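Local atomic coordinates of hyaluronidase (Thermobaculum terrenum, PDB entry 5DIY), a protein that probably removes O-linked N-acetylglucosamine from modified proteins by hydrolysis, as a family 84 glycoside hydrolase, here with its predicted proton donor replaced. Residues C[12-17]-C[118-123]; C[41-44]-C[48-51]; C[189-194]-C[253-258]; C[195-200]-C[221-226]; C[257-260]-C[264-267]. One frame throughout, in Å; residues are numbered along the deposited sequence.

Interaction 1: C[12-17]-C[118-123]; sequences GFYGKP and FDNVPF. Unlike the reference sequence in segment 118-123: Asn120 (reference Asp). With NAG (2-acetamido-2-deoxy-beta-D-glucopyranose), chain E.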
# COMPACT_ATOMS: atom_id res chain seq x y z
N GLY C 12 -6.14 0.28 -9.38
CA GLY C 12 -6.84 -0.99 -9.15
C GLY C 12 -7.19 -1.27 -7.70
O GLY C 12 -7.43 -2.42 -7.32
N PHE C 13 -7.25 -0.22 -6.89
CA PHE C 13 -7.46 -0.35 -5.45
C PHE C 13 -8.95 -0.29 -5.10
O PHE C 13 -9.76 0.09 -5.94
CB PHE C 13 -6.67 0.71 -4.67
CG PHE C 13 -6.89 2.12 -5.15
CD1 PHE C 13 -8.07 2.80 -4.86
CD2 PHE C 13 -5.93 2.77 -5.92
CE1 PHE C 13 -8.28 4.09 -5.32
CE2 PHE C 13 -6.13 4.06 -6.38
CZ PHE C 13 -7.31 4.72 -6.08
N TYR C 14 -9.27 -0.72 -3.89
CA TYR C 14 -10.58 -0.49 -3.28
C TYR C 14 -10.52 0.86 -2.56
O TYR C 14 -9.44 1.33 -2.18
CB TYR C 14 -10.93 -1.58 -2.26
CG TYR C 14 -11.14 -2.98 -2.82
CD1 TYR C 14 -10.06 -3.83 -3.07
CD2 TYR C 14 -12.43 -3.48 -3.06
CE1 TYR C 14 -10.26 -5.12 -3.57
CE2 TYR C 14 -12.64 -4.76 -3.56
CZ TYR C 14 -11.55 -5.58 -3.81
OH TYR C 14 -11.75 -6.85 -4.29
N GLY C 15 -11.69 1.45 -2.32
CA GLY C 15 -11.79 2.80 -1.76
C GLY C 15 -12.11 3.85 -2.80
O GLY C 15 -12.37 3.54 -3.96
N LYS C 16 -12.08 5.11 -2.37
CA LYS C 16 -12.48 6.26 -3.19
C LYS C 16 -11.62 6.37 -4.45
O LYS C 16 -10.41 6.56 -4.34
CB LYS C 16 -12.36 7.55 -2.37
CG LYS C 16 -12.90 8.80 -3.04
CD LYS C 16 -12.47 10.04 -2.28
CE LYS C 16 -13.03 11.30 -2.93
NZ LYS C 16 -12.50 11.50 -4.31
N PRO C 17 -12.24 6.23 -5.65
CA PRO C 17 -11.44 6.40 -6.87
C PRO C 17 -10.81 7.79 -6.99
O PRO C 17 -11.32 8.76 -6.43
CB PRO C 17 -12.47 6.18 -7.99
CG PRO C 17 -13.53 5.34 -7.38
CD PRO C 17 -13.61 5.80 -5.96
N PHE C 118 -9.99 -11.30 -13.25
CA PHE C 118 -10.75 -12.33 -12.53
C PHE C 118 -10.23 -12.52 -11.09
O PHE C 118 -10.40 -13.59 -10.50
CB PHE C 118 -10.69 -13.65 -13.30
CG PHE C 118 -11.22 -13.55 -14.70
CD1 PHE C 118 -12.58 -13.64 -14.95
CD2 PHE C 118 -10.36 -13.32 -15.76
CE1 PHE C 118 -13.08 -13.52 -16.24
CE2 PHE C 118 -10.85 -13.21 -17.06
CZ PHE C 118 -12.21 -13.31 -17.30
N ASP C 119 -9.61 -11.48 -10.54
CA ASP C 119 -9.20 -11.49 -9.13
C ASP C 119 -10.40 -11.35 -8.21
O ASP C 119 -11.37 -10.68 -8.54
CB ASP C 119 -8.19 -10.37 -8.84
CG ASP C 119 -8.72 -8.99 -9.19
OD1 ASP C 119 -9.10 -8.77 -10.36
OD2 ASP C 119 -8.75 -8.12 -8.30
N ASN C 120 -10.32 -11.99 -7.04
CA ASN C 120 -11.35 -11.89 -6.00
C ASN C 120 -12.74 -12.26 -6.51
O ASN C 120 -13.69 -11.47 -6.45
CB ASN C 120 -11.34 -10.50 -5.36
CG ASN C 120 -9.97 -10.11 -4.81
OD1 ASN C 120 -9.10 -10.96 -4.61
ND2 ASN C 120 -9.78 -8.82 -4.57
N VAL C 121 -12.82 -13.48 -7.03
CA VAL C 121 -14.07 -14.13 -7.42
C VAL C 121 -14.03 -15.54 -6.83
O VAL C 121 -12.97 -15.97 -6.36
CB VAL C 121 -14.25 -14.18 -8.97
CG1 VAL C 121 -14.19 -12.77 -9.54
CG2 VAL C 121 -13.22 -15.09 -9.63
N PRO C 122 -15.17 -16.26 -6.82
CA PRO C 122 -15.15 -17.65 -6.34
C PRO C 122 -14.21 -18.55 -7.13
O PRO C 122 -14.08 -18.40 -8.35
CB PRO C 122 -16.61 -18.10 -6.51
CG PRO C 122 -17.40 -16.85 -6.43
CD PRO C 122 -16.55 -15.81 -7.10
N PHE C 123 -13.56 -19.49 -6.43
CA PHE C 123 -12.54 -20.36 -7.03
C PHE C 123 -13.10 -21.43 -7.98
O PHE C 123 -12.34 -22.07 -8.70
CB PHE C 123 -11.69 -21.05 -5.95
CG PHE C 123 -10.93 -20.10 -5.03
CD1 PHE C 123 -10.35 -18.92 -5.51
CD2 PHE C 123 -10.76 -20.42 -3.68
CE1 PHE C 123 -9.64 -18.08 -4.66
CE2 PHE C 123 -10.05 -19.58 -2.83
CZ PHE C 123 -9.49 -18.41 -3.32
C1 NAG E . -6.37 -7.48 -3.99
C2 NAG E . -6.90 -6.79 -5.26
C3 NAG E . -6.58 -5.30 -5.34
C4 NAG E . -6.37 -4.71 -3.96
C5 NAG E . -5.17 -5.40 -3.32
C6 NAG E . -4.87 -4.89 -1.90
C7 NAG E . -5.22 -7.69 -6.83
C8 NAG E . -5.05 -8.43 -8.13
N2 NAG E . -6.49 -7.50 -6.46
O3 NAG E . -7.66 -4.63 -6.01
O4 NAG E . -6.10 -3.31 -4.04
O5 NAG E . -5.27 -6.82 -3.34
O6 NAG E . -6.02 -4.97 -1.05
O7 NAG E . -4.27 -7.30 -6.18

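Interaction 2: C[41-44]-C[48-51]; sequences APKQ and HREL. With NAG (2-acetamido-2-deoxy-beta-D-glucopyranose), chain E.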
# COMPACT_ATOMS: atom_id res chain seq x y z
N ALA C 41 -8.87 0.69 -13.49
CA ALA C 41 -9.55 -0.44 -12.85
C ALA C 41 -9.98 -0.20 -11.38
O ALA C 41 -9.81 -1.09 -10.55
CB ALA C 41 -8.65 -1.67 -12.92
N PRO C 42 -10.55 0.98 -11.06
CA PRO C 42 -10.95 1.19 -9.66
C PRO C 42 -12.08 0.25 -9.26
O PRO C 42 -13.10 0.18 -9.95
CB PRO C 42 -11.40 2.65 -9.63
CG PRO C 42 -11.79 2.96 -11.03
CD PRO C 42 -10.86 2.16 -11.89
N LYS C 43 -11.87 -0.48 -8.15
CA LYS C 43 -12.83 -1.49 -7.69
C LYS C 43 -14.20 -0.92 -7.34
O LYS C 43 -15.20 -1.61 -7.52
CB LYS C 43 -12.28 -2.27 -6.48
CG LYS C 43 -11.20 -3.30 -6.80
CD LYS C 43 -11.77 -4.58 -7.39
CE LYS C 43 -10.76 -5.72 -7.41
NZ LYS C 43 -9.54 -5.42 -8.22
N GLN C 44 -14.25 0.33 -6.85
CA GLN C 44 -15.51 0.96 -6.43
C GLN C 44 -16.29 1.66 -7.55
O GLN C 44 -17.39 2.16 -7.30
CB GLN C 44 -15.29 1.95 -5.28
CG GLN C 44 -14.65 1.34 -4.05
CD GLN C 44 -15.48 0.24 -3.41
OE1 GLN C 44 -16.69 0.36 -3.24
NE2 GLN C 44 -14.82 -0.85 -3.03
N HIS C 48 -17.12 -0.81 -13.61
CA HIS C 48 -15.94 -1.65 -13.79
C HIS C 48 -16.18 -3.12 -13.39
O HIS C 48 -15.58 -4.04 -13.98
CB HIS C 48 -14.74 -1.07 -13.02
CG HIS C 48 -13.55 -1.97 -12.98
ND1 HIS C 48 -12.73 -2.17 -14.08
CD2 HIS C 48 -13.05 -2.74 -11.99
CE1 HIS C 48 -11.78 -3.03 -13.75
NE2 HIS C 48 -11.95 -3.39 -12.50
N ARG C 49 -17.06 -3.35 -12.41
CA ARG C 49 -17.13 -4.65 -11.74
C ARG C 49 -18.55 -5.22 -11.60
O ARG C 49 -18.93 -6.06 -12.40
CB ARG C 49 -16.39 -4.58 -10.40
CG ARG C 49 -16.06 -5.93 -9.78
CD ARG C 49 -14.79 -5.84 -8.95
NE ARG C 49 -14.46 -7.11 -8.30
CZ ARG C 49 -14.82 -7.48 -7.07
NH1 ARG C 49 -15.56 -6.69 -6.28
NH2 ARG C 49 -14.43 -8.66 -6.61
N GLU C 50 -19.33 -4.77 -10.61
CA GLU C 50 -20.62 -5.41 -10.31
C GLU C 50 -21.61 -5.21 -11.45
O GLU C 50 -22.25 -6.16 -11.89
CB GLU C 50 -21.23 -4.89 -9.00
CG GLU C 50 -20.50 -5.35 -7.75
CD GLU C 50 -19.40 -4.40 -7.30
OE1 GLU C 50 -18.88 -3.62 -8.13
OE2 GLU C 50 -19.04 -4.44 -6.11
N LEU C 51 -21.69 -3.97 -11.93
CA LEU C 51 -22.52 -3.61 -13.09
C LEU C 51 -21.68 -3.54 -14.37
O LEU C 51 -21.82 -2.62 -15.17
CB LEU C 51 -23.23 -2.27 -12.82
CG LEU C 51 -24.09 -2.18 -11.55
CD1 LEU C 51 -24.91 -0.89 -11.56
CD2 LEU C 51 -25.01 -3.38 -11.39
C1 NAG E . -6.37 -7.48 -3.99
C2 NAG E . -6.90 -6.79 -5.26
C3 NAG E . -6.58 -5.30 -5.34
C4 NAG E . -6.37 -4.71 -3.96
C5 NAG E . -5.17 -5.40 -3.32
C6 NAG E . -4.87 -4.89 -1.90
C7 NAG E . -5.22 -7.69 -6.83
C8 NAG E . -5.05 -8.43 -8.13
N2 NAG E . -6.49 -7.50 -6.46
O3 NAG E . -7.66 -4.63 -6.01
O4 NAG E . -6.10 -3.31 -4.04
O5 NAG E . -5.27 -6.82 -3.34
O6 NAG E . -6.02 -4.97 -1.05
O7 NAG E . -4.27 -7.30 -6.18
O HOH W 1 -9.83 -3.89 -10.54
O HOH W 2 -16.14 -3.99 -6.22

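Interaction 3: C[189-194]-C[253-258]; sequences DVFWTG and GIYANP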
# COMPACT_ATOMS: atom_id res chain seq x y z
N ASP C 189 -1.30 -11.10 -22.00
CA ASP C 189 -0.47 -10.85 -20.81
C ASP C 189 -1.19 -11.35 -19.56
O ASP C 189 -2.42 -11.36 -19.51
CB ASP C 189 -0.12 -9.37 -20.70
CG ASP C 189 0.98 -8.95 -21.67
OD1 ASP C 189 2.06 -9.56 -21.64
OD2 ASP C 189 0.77 -8.01 -22.45
N VAL C 190 -0.42 -11.78 -18.56
CA VAL C 190 -0.98 -12.35 -17.33
C VAL C 190 -0.37 -11.69 -16.10
O VAL C 190 0.85 -11.69 -15.92
CB VAL C 190 -0.77 -13.88 -17.26
CG1 VAL C 190 -1.29 -14.44 -15.94
CG2 VAL C 190 -1.46 -14.55 -18.44
N PHE C 191 -1.24 -11.14 -15.25
CA PHE C 191 -0.82 -10.46 -14.02
C PHE C 191 -0.44 -11.45 -12.92
O PHE C 191 -0.87 -12.60 -12.90
CB PHE C 191 -1.93 -9.53 -13.49
CG PHE C 191 -1.84 -8.11 -13.98
CD1 PHE C 191 -0.66 -7.38 -13.86
CD2 PHE C 191 -2.97 -7.47 -14.49
CE1 PHE C 191 -0.59 -6.07 -14.28
CE2 PHE C 191 -2.90 -6.15 -14.91
CZ PHE C 191 -1.71 -5.45 -14.81
N TRP C 192 0.35 -10.94 -11.97
CA TRP C 192 0.80 -11.71 -10.83
C TRP C 192 1.31 -10.72 -9.78
O TRP C 192 2.00 -9.76 -10.12
CB TRP C 192 1.92 -12.65 -11.27
CG TRP C 192 2.42 -13.54 -10.22
CD1 TRP C 192 3.56 -13.38 -9.50
CD2 TRP C 192 1.80 -14.73 -9.74
NE1 TRP C 192 3.69 -14.40 -8.59
CE2 TRP C 192 2.62 -15.25 -8.72
CE3 TRP C 192 0.63 -15.42 -10.07
CZ2 TRP C 192 2.31 -16.42 -8.03
CZ3 TRP C 192 0.32 -16.58 -9.38
CH2 TRP C 192 1.16 -17.07 -8.38
N THR C 193 0.98 -10.94 -8.51
CA THR C 193 1.34 -9.99 -7.43
C THR C 193 2.54 -10.42 -6.58
O THR C 193 3.07 -9.60 -5.83
CB THR C 193 0.13 -9.64 -6.51
OG1 THR C 193 -0.18 -10.74 -5.64
CG2 THR C 193 -1.12 -9.30 -7.34
N GLY C 194 2.96 -11.68 -6.69
CA GLY C 194 4.19 -12.17 -6.07
C GLY C 194 3.86 -13.24 -5.05
O GLY C 194 2.80 -13.85 -5.13
N GLY C 253 6.75 -6.35 -17.55
CA GLY C 253 6.53 -5.03 -16.98
C GLY C 253 5.95 -5.08 -15.58
O GLY C 253 5.61 -6.16 -15.08
N ILE C 254 5.86 -3.92 -14.94
CA ILE C 254 5.32 -3.80 -13.59
C ILE C 254 4.35 -2.64 -13.55
O ILE C 254 4.70 -1.53 -13.95
CB ILE C 254 6.43 -3.59 -12.52
CG1 ILE C 254 7.58 -4.59 -12.71
CG2 ILE C 254 5.82 -3.67 -11.12
CD1 ILE C 254 8.68 -4.53 -11.67
N TYR C 255 3.14 -2.91 -13.06
CA TYR C 255 2.18 -1.87 -12.70
C TYR C 255 2.07 -1.77 -11.17
O TYR C 255 1.78 -2.77 -10.50
CB TYR C 255 0.81 -2.17 -13.29
CG TYR C 255 0.72 -2.05 -14.79
CD1 TYR C 255 1.20 -3.06 -15.62
CD2 TYR C 255 0.13 -0.93 -15.39
CE1 TYR C 255 1.11 -2.96 -17.01
CE2 TYR C 255 0.03 -0.82 -16.77
CZ TYR C 255 0.52 -1.84 -17.57
OH TYR C 255 0.43 -1.74 -18.94
N ALA C 256 2.27 -0.57 -10.63
CA ALA C 256 2.13 -0.32 -9.19
C ALA C 256 0.70 0.06 -8.88
O ALA C 256 0.17 0.99 -9.49
CB ALA C 256 3.08 0.78 -8.75
N ASN C 257 0.07 -0.65 -7.94
CA ASN C 257 -1.22 -0.23 -7.40
C ASN C 257 -1.00 0.79 -6.27
O ASN C 257 -0.48 0.43 -5.20
CB ASN C 257 -2.03 -1.44 -6.90
CG ASN C 257 -3.51 -1.14 -6.72
OD1 ASN C 257 -4.00 -0.09 -7.13
ND2 ASN C 257 -4.23 -2.07 -6.12
N PRO C 258 -1.37 2.07 -6.49
CA PRO C 258 -1.07 3.12 -5.51
C PRO C 258 -2.14 3.29 -4.43
O PRO C 258 -3.12 2.56 -4.39
CB PRO C 258 -0.99 4.37 -6.39
CG PRO C 258 -1.96 4.10 -7.48
CD PRO C 258 -2.10 2.62 -7.64

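Interaction 4: C[195-200]-C[221-226]; sequences PNVCSH and WDNYPV. With NAG (2-acetamido-2-deoxy-beta-D-glucopyranose), chain E.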
# COMPACT_ATOMS: atom_id res chain seq x y z
N PRO C 195 4.76 -13.49 -4.08
CA PRO C 195 4.46 -14.50 -3.05
C PRO C 195 3.22 -14.21 -2.19
O PRO C 195 2.58 -15.14 -1.73
CB PRO C 195 5.73 -14.52 -2.18
CG PRO C 195 6.81 -14.04 -3.10
CD PRO C 195 6.16 -13.02 -3.99
N ASN C 196 2.90 -12.93 -1.99
CA ASN C 196 1.71 -12.51 -1.23
C ASN C 196 0.89 -11.54 -2.07
O ASN C 196 1.29 -11.18 -3.18
CB ASN C 196 2.14 -11.83 0.08
CG ASN C 196 3.15 -12.65 0.85
OD1 ASN C 196 2.81 -13.65 1.48
ND2 ASN C 196 4.42 -12.23 0.81
N VAL C 197 -0.26 -11.12 -1.53
CA VAL C 197 -1.10 -10.11 -2.17
C VAL C 197 -0.29 -8.82 -2.27
O VAL C 197 -0.10 -8.28 -3.35
CB VAL C 197 -2.43 -9.87 -1.40
CG1 VAL C 197 -3.18 -8.67 -1.96
CG2 VAL C 197 -3.31 -11.11 -1.45
N CYS C 198 0.20 -8.37 -1.11
CA CYS C 198 1.19 -7.30 -1.03
C CYS C 198 2.50 -7.98 -0.66
O CYS C 198 2.69 -8.38 0.49
CB CYS C 198 0.78 -6.30 0.04
SG CYS C 198 -0.85 -5.61 -0.24
N SER C 199 3.39 -8.14 -1.64
CA SER C 199 4.57 -8.99 -1.47
C SER C 199 5.69 -8.26 -0.74
O SER C 199 5.99 -7.10 -1.05
CB SER C 199 5.08 -9.50 -2.83
OG SER C 199 4.18 -10.46 -3.37
N HIS C 200 6.30 -8.95 0.23
CA HIS C 200 7.47 -8.42 0.93
C HIS C 200 8.64 -8.26 -0.01
O HIS C 200 9.27 -7.20 -0.06
CB HIS C 200 7.90 -9.33 2.10
CG HIS C 200 9.11 -8.83 2.82
ND1 HIS C 200 10.16 -9.65 3.17
CD2 HIS C 200 9.46 -7.58 3.22
CE1 HIS C 200 11.10 -8.94 3.77
NE2 HIS C 200 10.69 -7.68 3.82
N TRP C 221 1.58 -7.07 -11.12
CA TRP C 221 0.64 -6.18 -10.45
C TRP C 221 1.24 -6.05 -9.06
O TRP C 221 1.05 -6.92 -8.22
CB TRP C 221 -0.75 -6.83 -10.39
CG TRP C 221 -1.85 -6.04 -9.72
CD1 TRP C 221 -1.76 -5.24 -8.62
CD2 TRP C 221 -3.23 -6.02 -10.12
NE1 TRP C 221 -2.99 -4.71 -8.31
CE2 TRP C 221 -3.91 -5.17 -9.21
CE3 TRP C 221 -3.96 -6.62 -11.15
CZ2 TRP C 221 -5.28 -4.91 -9.31
CZ3 TRP C 221 -5.32 -6.37 -11.25
CH2 TRP C 221 -5.96 -5.51 -10.33
N ASP C 222 1.99 -4.98 -8.81
CA ASP C 222 2.70 -4.85 -7.55
C ASP C 222 1.87 -4.00 -6.60
O ASP C 222 1.65 -2.81 -6.85
CB ASP C 222 4.09 -4.25 -7.78
CG ASP C 222 5.10 -4.68 -6.72
OD1 ASP C 222 4.70 -5.28 -5.71
OD2 ASP C 222 6.31 -4.43 -6.92
N ASN C 223 1.41 -4.61 -5.51
CA ASN C 223 0.51 -3.96 -4.56
C ASN C 223 1.29 -3.16 -3.52
O ASN C 223 1.30 -3.49 -2.33
CB ASN C 223 -0.40 -4.99 -3.87
CG ASN C 223 -1.52 -5.48 -4.77
OD1 ASN C 223 -1.66 -6.68 -5.00
ND2 ASN C 223 -2.35 -4.57 -5.23
N TYR C 224 1.94 -2.12 -4.01
CA TYR C 224 2.58 -1.10 -3.18
C TYR C 224 2.60 0.17 -4.05
O TYR C 224 2.97 0.06 -5.23
CB TYR C 224 4.00 -1.52 -2.77
CG TYR C 224 4.60 -0.52 -1.81
CD1 TYR C 224 4.31 -0.58 -0.43
CD2 TYR C 224 5.38 0.54 -2.26
CE1 TYR C 224 4.81 0.36 0.45
CE2 TYR C 224 5.90 1.47 -1.39
CZ TYR C 224 5.61 1.39 -0.03
OH TYR C 224 6.11 2.34 0.82
N PRO C 225 2.23 1.34 -3.53
CA PRO C 225 1.96 1.62 -2.11
C PRO C 225 0.54 1.39 -1.57
O PRO C 225 0.29 1.78 -0.44
CB PRO C 225 2.33 3.11 -2.00
CG PRO C 225 2.04 3.66 -3.35
CD PRO C 225 2.52 2.58 -4.28
N VAL C 226 -0.37 0.77 -2.33
CA VAL C 226 -1.77 0.59 -1.86
C VAL C 226 -1.94 0.40 -0.37
O VAL C 226 -1.31 -0.48 0.21
CB VAL C 226 -2.52 -0.66 -2.43
CG1 VAL C 226 -3.54 -0.27 -3.46
CG2 VAL C 226 -1.59 -1.77 -2.89
C1 NAG E . -6.37 -7.48 -3.99
C2 NAG E . -6.90 -6.79 -5.26
C3 NAG E . -6.58 -5.30 -5.34
C4 NAG E . -6.37 -4.71 -3.96
C5 NAG E . -5.17 -5.40 -3.32
C6 NAG E . -4.87 -4.89 -1.90
C7 NAG E . -5.22 -7.69 -6.83
C8 NAG E . -5.05 -8.43 -8.13
N2 NAG E . -6.49 -7.50 -6.46
O3 NAG E . -7.66 -4.63 -6.01
O4 NAG E . -6.10 -3.31 -4.04
O5 NAG E . -5.27 -6.82 -3.34
O6 NAG E . -6.02 -4.97 -1.05
O7 NAG E . -4.27 -7.30 -6.18
O HOH W 3 2.82 -6.97 -4.63

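Interaction 5: C[257-260]-C[264-267]; sequences NPMA and ASKL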
# COMPACT_ATOMS: atom_id res chain seq x y z
N ASN C 257 0.07 -0.65 -7.94
CA ASN C 257 -1.22 -0.23 -7.40
C ASN C 257 -1.00 0.79 -6.27
O ASN C 257 -0.48 0.43 -5.20
CB ASN C 257 -2.03 -1.44 -6.90
CG ASN C 257 -3.51 -1.14 -6.72
OD1 ASN C 257 -4.00 -0.09 -7.13
ND2 ASN C 257 -4.23 -2.07 -6.12
N PRO C 258 -1.37 2.07 -6.49
CA PRO C 258 -1.07 3.12 -5.51
C PRO C 258 -2.14 3.29 -4.43
O PRO C 258 -3.12 2.56 -4.39
CB PRO C 258 -0.99 4.37 -6.39
CG PRO C 258 -1.96 4.10 -7.48
CD PRO C 258 -2.10 2.62 -7.64
N MET C 259 -1.92 4.27 -3.55
CA MET C 259 -2.91 4.60 -2.53
C MET C 259 -4.05 5.41 -3.13
O MET C 259 -3.86 6.10 -4.14
CB MET C 259 -2.26 5.41 -1.39
CG MET C 259 -1.12 4.68 -0.68
SD MET C 259 -0.48 5.59 0.73
CE MET C 259 0.62 6.72 -0.10
N ALA C 260 -5.21 5.35 -2.49
CA ALA C 260 -6.31 6.28 -2.80
C ALA C 260 -5.94 7.76 -2.52
O ALA C 260 -6.69 8.66 -2.91
CB ALA C 260 -7.56 5.89 -2.04
N ALA C 264 0.19 11.84 -2.05
CA ALA C 264 1.06 11.07 -1.15
C ALA C 264 1.74 9.89 -1.86
O ALA C 264 2.88 9.56 -1.54
CB ALA C 264 0.29 10.59 0.07
N SER C 265 1.04 9.26 -2.81
CA SER C 265 1.61 8.15 -3.60
C SER C 265 2.81 8.56 -4.45
O SER C 265 3.64 7.72 -4.76
CB SER C 265 0.55 7.51 -4.52
OG SER C 265 -0.47 6.88 -3.78
N LYS C 266 2.90 9.83 -4.81
CA LYS C 266 3.99 10.30 -5.66
C LYS C 266 5.38 10.09 -5.07
O LYS C 266 6.34 9.93 -5.83
CB LYS C 266 3.80 11.77 -6.03
CG LYS C 266 2.60 12.03 -6.93
CD LYS C 266 2.46 13.51 -7.22
CE LYS C 266 1.24 13.81 -8.07
NZ LYS C 266 1.22 15.26 -8.44
N LEU C 267 5.47 10.07 -3.74
CA LEU C 267 6.75 9.84 -3.06
C LEU C 267 7.29 8.42 -3.34
O LEU C 267 8.38 8.30 -3.90
CB LEU C 267 6.63 10.16 -1.55
CG LEU C 267 7.83 10.81 -0.85
CD1 LEU C 267 7.53 10.93 0.64
CD2 LEU C 267 9.11 10.03 -1.09

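Interaction 1: C[12-17]-C[118-123]
Asn120 ND2 donates to Tyr14 OH over 2.8 Å, the N-H...O angle being 156°, and this bond is the direct link between segments 12-17 and 118-123. The two side chains approach from opposite directions: ring and amide planes are only 21° apart, the hydroxyl lies near the amide plane, and ND2 sits at the edge of the Tyr14 ring. Asn120 is an engineered replacement of the predicted proton donor, and its OD1 is held by Tyr168. The segments are loops that follow strands 6-11 and 113-117 at the C-terminal mouth of a TIM barrel, where the sugar NAG bridges them. Its O3 donates to Gly12 O at 2.6 Å, while its N2 donates to Asp119 OD2 at 3.0 Å in a nearly straight bond of 166°. Lys43 forms a salt bridge to the same OD2, which would help keep that carboxylate in place beside the acetamido group. Tyr14 CE1 packs 3.6 Å from NAG O3.

Interaction 2: C[41-44]-C[48-51]
Lys43 reaches from segment 41-44 past Arg49 to the bound sugar. From CB the chain sets CG beside the backbone N, anti to the carbonyl carbon, and bends at chi2 (-78°) and again at chi4. CG passes near NAG O3, and CD then meets the Arg49 side chain, lying 3.6 Å from Arg49 CD and over one face of the guanidinium. CE continues between Arg49 NE and the sugar. At the tip, NZ donates to NAG O3 at 3.0 Å and to water 1 at 2.8 Å, with Asp119 as its partner outside the two segments. Water 1 ties this ammonium to the backbone by donating to Ala41 O, and it also bonds His48 NE2 at 2.9 Å. The His48 ring turns a face to Ala41, whose CA makes a CH-pi contact 3.8 Å from the ring centroid; His48 ND1 is held by Ala81 O of strand 77-82. Water 2 makes a second bridge, accepting from Arg49 NH1 at 2.8 Å and donating to both Lys43 O and Glu50 OE2. Both segments belong to the loop that follows strand 37-40 of the barrel. No direct hydrogen bond joins them, so water and apolar contact do the work. The sugar and water 1 help fix the direction of NZ, whose charge stands close to that of Arg49 without touching it.

Interaction 3: C[189-194]-C[253-258]
The aromatic contact comes first: the edge of Phe191 is directed toward the face of Tyr255 in an offset edge-to-face pair, with ring centroids 5.7 Å apart and planes at 83°. The offset carries the touching atoms to one side of the Tyr255 ring, where Phe191 CE1 lies 3.7 Å from Tyr255 CD1 and Phe191 CZ is 3.9 Å from the same atom. Chi1 of Phe191, at -92°, departs from the usual staggered value as the ring reaches across the barrel interior; Tyr255 meets it with CG beside its own backbone N (chi1 -70°). Phe191 also meets Trp221 edge-to-face.

Apolar packing extends the pair: Phe191 touches Ile162 and Cys164 of strand 160-164, so side chains from several strands converge here.

Hydrogen bonding contributes nothing directly between segments 189-194 and 253-258. Their nearest CA atoms, Phe191 and Ile254, are 9.1 Å apart, and strand 218-222 lies between strands 189-192 and 251-256 in the sheet, paired by backbone bonds to both. Side chains thus connect two strands that are not sheet neighbours. Such side chains fill the core of a closed, eight-stranded parallel TIM barrel, here with the side chain of Phe191 about 6 Å from the bound sugar.

Interaction 4: C[195-200]-C[221-226]
Chi1 of Val197 (171°) places CG1 anti to the backbone N, where it faces the sugar and lies 3.1 Å from NAG O5, a close approach. Cys198 instead carries SG beside its backbone N (chi1 -57°), which brings the sulfur to 3.7 Å from both Asn223 CB and Asn223 O. The backbone of segment 195-200 follows the same residue: Asn223 CB lies 3.3 Å from Val197 O, and their side chains pass at an angle. Asn223 is the centre of an inverse gamma turn, closed by a weak bond from Tyr224 N to Asp222 O, just where strand 218-222 gives way to its loop. Loops at this C-terminal end of a TIM barrel's strands form the ligand site, and Asn223 is one of the residues that bind N-acetylglucosamine. Trp221, from the last part of the strand, supplies a flat wall to the pocket: NAG C8, the acetamido methyl, sits 3.4 Å above the indole plane and over its centre. Water 3 joins the segments away from the sugar, accepting from Asn223 N at 2.9 Å and from Ser199 N at 3.3 Å, and lying 2.7 Å from Asp222 OD1. Asp222 is further held by a salt bridge to Arg243 and a bond from its other oxygen to Tyr240. Arg243 also bonds Ser199 O.

Interaction 5: C[257-260]-C[264-267]
Ser265 and Met259 form the tight part of the contact. Met259 N donates to Ser265 OG at 3.0 Å, with a bent N-H...O angle of 137°, and Met259 CB lies 3.3 Å from the same oxygen. Ser265 OG stands beside its own backbone N (chi1 -66°) and also bonds Leu261 O, one turn earlier, so the hydroxyl links the incoming loop to the first turn of the helix. Pro258 CB closes in on this oxygen at 3.7 Å from another direction.

The methyl end of the methionine is buried too, but no bond fixes it. Its chain runs out extended and then bends at chi3 (-82°), which rests CE on the helix backbone, 3.7 Å from Ser265 N and 3.8 Å from Ala264 C, and 3.9 Å from Ala264 CB. The looser side is that of Ala260, partly exposed, which directs its CB away from the helix.

Segment 257-260 leaves strand 251-256 and turns into helix 262-277. The contact joins the two ends of the last strand-to-helix connection of the TIM barrel, immediately beyond Asn257, a residue of the N-acetylglucosamine site.

How the interactions relate
Interactions 1, 2 and 4 all touch NAG, ringing the mouth of the barrel with loops after different strands, whereas interaction 3 lies within the barrel and interaction 5 at the turn into helix 262-277. Interactions 3 and 5 are buried, and interaction 2 largely so; 1 and 4 are partly buried. Their chemistry changes accordingly: aromatic packing in 3, a serine bond with apolar contacts in 5, and hydrogen bonds, sugar and waters at the rim. Interactions 3 and 5 share Asn257 and Pro258. Asn257 bonds Gly12 of interaction 1 and pairs by backbone with Asp222 and Val226 of interaction 4, while Asn120 O approaches Arg49 NH2 of interaction 2.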